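Local coordinates for probable glutamine-binding lipoprotein GlnH (GLNBP) (Mycobacterium tuberculosis, PDB 6H20) that binds amino acids such as asparagine and glutamate as a solute-binding lipoprotein and probably takes part in signalling that controls glutamate metabolism, at residues A[81-89]-A[249-257]. Sequence-based numbering, arbitrary orientation.
Sequences IAGEVARDI and FVNGTLERI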
# COMPACT_ATOMS: atom_id res chain seq x y z
N ILE A 81 -11.00 -4.05 -1.94
CA ILE A 81 -11.24 -3.45 -0.62
C ILE A 81 -12.07 -2.18 -0.77
O ILE A 81 -13.07 -1.98 -0.08
CB ILE A 81 -9.91 -3.18 0.10
CG1 ILE A 81 -9.22 -4.48 0.51
CG2 ILE A 81 -10.16 -2.28 1.32
CD1 ILE A 81 -9.93 -5.26 1.62
N ALA A 82 -11.67 -1.31 -1.72
CA ALA A 82 -12.42 -0.08 -1.95
C ALA A 82 -13.84 -0.38 -2.38
O ALA A 82 -14.78 0.31 -1.97
CB ALA A 82 -11.72 0.78 -3.02
N GLY A 83 -14.03 -1.43 -3.18
CA GLY A 83 -15.37 -1.78 -3.62
C GLY A 83 -16.27 -2.22 -2.49
O GLY A 83 -17.49 -2.05 -2.57
N GLU A 84 -15.69 -2.81 -1.43
CA GLU A 84 -16.51 -3.18 -0.28
C GLU A 84 -16.99 -1.96 0.49
O GLU A 84 -18.12 -1.95 1.00
CB GLU A 84 -15.73 -4.14 0.63
CG GLU A 84 -15.46 -5.50 -0.01
CD GLU A 84 -16.71 -6.20 -0.47
OE1 GLU A 84 -17.73 -6.14 0.25
OE2 GLU A 84 -16.68 -6.82 -1.56
N VAL A 85 -16.17 -0.90 0.57
CA VAL A 85 -16.65 0.37 1.11
C VAL A 85 -17.80 0.89 0.27
O VAL A 85 -18.85 1.29 0.80
CB VAL A 85 -15.50 1.38 1.20
CG1 VAL A 85 -16.01 2.73 1.73
CG2 VAL A 85 -14.38 0.84 2.07
N ALA A 86 -17.64 0.88 -1.05
CA ALA A 86 -18.72 1.35 -1.92
C ALA A 86 -19.97 0.50 -1.75
O ALA A 86 -21.09 1.01 -1.79
CB ALA A 86 -18.25 1.34 -3.38
N ARG A 87 -19.80 -0.82 -1.57
CA ARG A 87 -20.96 -1.67 -1.32
C ARG A 87 -21.73 -1.20 -0.08
O ARG A 87 -22.96 -1.16 -0.09
CB ARG A 87 -20.54 -3.13 -1.16
CG ARG A 87 -21.72 -4.10 -1.17
CD ARG A 87 -21.35 -5.46 -0.56
NE ARG A 87 -20.20 -6.09 -1.23
CZ ARG A 87 -20.28 -6.78 -2.37
NH1 ARG A 87 -21.45 -6.93 -2.98
NH2 ARG A 87 -19.19 -7.32 -2.89
N ASP A 88 -21.00 -0.86 0.98
CA ASP A 88 -21.66 -0.40 2.20
C ASP A 88 -22.37 0.94 2.00
O ASP A 88 -23.39 1.20 2.64
CB ASP A 88 -20.64 -0.28 3.34
CG ASP A 88 -20.30 -1.62 3.97
OD1 ASP A 88 -20.75 -2.66 3.47
OD2 ASP A 88 -19.59 -1.61 4.99
N ILE A 89 -21.85 1.80 1.12
CA ILE A 89 -22.48 3.10 0.89
C ILE A 89 -23.69 2.96 -0.02
O ILE A 89 -24.77 3.50 0.27
CB ILE A 89 -21.47 4.12 0.31
CG1 ILE A 89 -20.31 4.34 1.29
CG2 ILE A 89 -22.17 5.45 -0.02
CD1 ILE A 89 -19.17 5.19 0.73
N PHE A 249 -16.93 4.90 9.46
CA PHE A 249 -17.67 4.15 8.44
C PHE A 249 -16.80 3.06 7.84
O PHE A 249 -17.21 1.89 7.76
CB PHE A 249 -18.19 5.09 7.34
CG PHE A 249 -19.12 4.41 6.38
CD1 PHE A 249 -18.61 3.64 5.32
CD2 PHE A 249 -20.50 4.49 6.56
CE1 PHE A 249 -19.47 2.99 4.45
CE2 PHE A 249 -21.35 3.84 5.70
CZ PHE A 249 -20.85 3.09 4.65
N VAL A 250 -15.59 3.41 7.37
CA VAL A 250 -14.70 2.42 6.77
C VAL A 250 -14.34 1.34 7.78
O VAL A 250 -14.26 0.15 7.44
CB VAL A 250 -13.45 3.11 6.20
CG1 VAL A 250 -12.44 2.07 5.73
CG2 VAL A 250 -13.84 4.03 5.03
N ASN A 251 -14.16 1.71 9.05
CA ASN A 251 -13.86 0.68 10.03
C ASN A 251 -15.03 -0.28 10.20
O ASN A 251 -14.82 -1.47 10.48
CB ASN A 251 -13.43 1.32 11.35
CG ASN A 251 -12.04 1.91 11.26
OD1 ASN A 251 -11.28 1.55 10.34
ND2 ASN A 251 -11.67 2.78 12.19
N GLY A 252 -16.27 0.21 10.02
CA GLY A 252 -17.41 -0.68 9.97
C GLY A 252 -17.33 -1.66 8.81
O GLY A 252 -17.59 -2.86 8.98
N THR A 253 -16.96 -1.17 7.62
CA THR A 253 -16.77 -2.06 6.48
C THR A 253 -15.71 -3.11 6.79
O THR A 253 -15.88 -4.29 6.46
CB THR A 253 -16.34 -1.27 5.23
OG1 THR A 253 -17.33 -0.27 4.94
CG2 THR A 253 -16.21 -2.21 4.04
N LEU A 254 -14.60 -2.69 7.40
CA LEU A 254 -13.55 -3.66 7.68
C LEU A 254 -14.01 -4.70 8.70
O LEU A 254 -13.69 -5.88 8.55
CB LEU A 254 -12.27 -2.95 8.12
CG LEU A 254 -11.69 -2.06 7.01
CD1 LEU A 254 -10.41 -1.35 7.46
CD2 LEU A 254 -11.44 -2.85 5.70
N GLU A 255 -14.76 -4.29 9.73
CA GLU A 255 -15.34 -5.29 10.63
C GLU A 255 -16.23 -6.26 9.87
O GLU A 255 -16.17 -7.48 10.09
CB GLU A 255 -16.17 -4.61 11.73
CG GLU A 255 -15.36 -3.88 12.80
CD GLU A 255 -14.77 -4.82 13.84
OE1 GLU A 255 -15.12 -6.03 13.86
OE2 GLU A 255 -13.96 -4.34 14.66
N ARG A 256 -17.06 -5.75 8.96
CA ARG A 256 -17.90 -6.65 8.17
C ARG A 256 -17.07 -7.66 7.40
O ARG A 256 -17.32 -8.87 7.49
CB ARG A 256 -18.80 -5.87 7.22
CG ARG A 256 -19.70 -6.84 6.46
CD ARG A 256 -20.63 -6.13 5.51
NE ARG A 256 -19.98 -5.30 4.49
CZ ARG A 256 -19.42 -5.77 3.38
NH1 ARG A 256 -19.37 -7.08 3.15
NH2 ARG A 256 -18.90 -4.93 2.49
N ILE A 257 -16.08 -7.20 6.64
CA ILE A 257 -15.38 -8.14 5.75
C ILE A 257 -14.46 -9.09 6.52
O ILE A 257 -14.21 -10.21 6.07
CB ILE A 257 -14.68 -7.44 4.57
CG1 ILE A 257 -13.50 -6.58 5.06
CG2 ILE A 257 -15.68 -6.64 3.76
CD1 ILE A 257 -12.61 -6.07 3.89
O HOH W 1 -18.83 -8.68 0.55
O HOH W 2 -19.74 0.75 7.30
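R256 reaches across from helix 244-259 to lie between two acids of helix 77-90, E84 and D88, a compact example of how a largely buried helix crossing accommodates charged side chains. Its NH2 gives a nearly straight bond (172°) to OE1 of E84, 2.8 Å away, on the anti lone pair; the syn side of the same oxygen takes NE of R87. R87 grips E84 side-on, its NH2 going to OE2, so both carboxylate oxygens are engaged. NE of R256 meets the syn lone pair of D88 OD1 at 2.9 Å, though bent, and NH2 adds a weak bond to that oxygen. NH1 turns to D260, and a water links it to E84 OE1.

D88 OD2 receives the hydroxyl of T253, OG1, at 2.6 Å from above the carboxylate plane. With OG1 anti to the carbonyl carbon (chi1 -57°), T253 leaves its methyl to rest on the E84 carbonyl and the V85 backbone; the segment axes cross at 107°. A second water donates to F249 O and, weakly, to D88 OD2.

Apolar contacts flank this network: CG1 of I89 lies 3.5 Å from CE1 of F249, and I81 CD1 meets I257 CD1 at 3.6 Å. V85 and I89 also touch strand 53-57, V250 strand 232-240, and both helices pack on helix 262-270 within one lobe of the periplasmic-binding-protein fold. Facing R87 and R256, with D260 a further partner of R256, E84 and D88 probably stay ionised, and E84 OE1, shared by both arginines, probably offsets the 4.1 Å approach of R87 NE to R256 NH2.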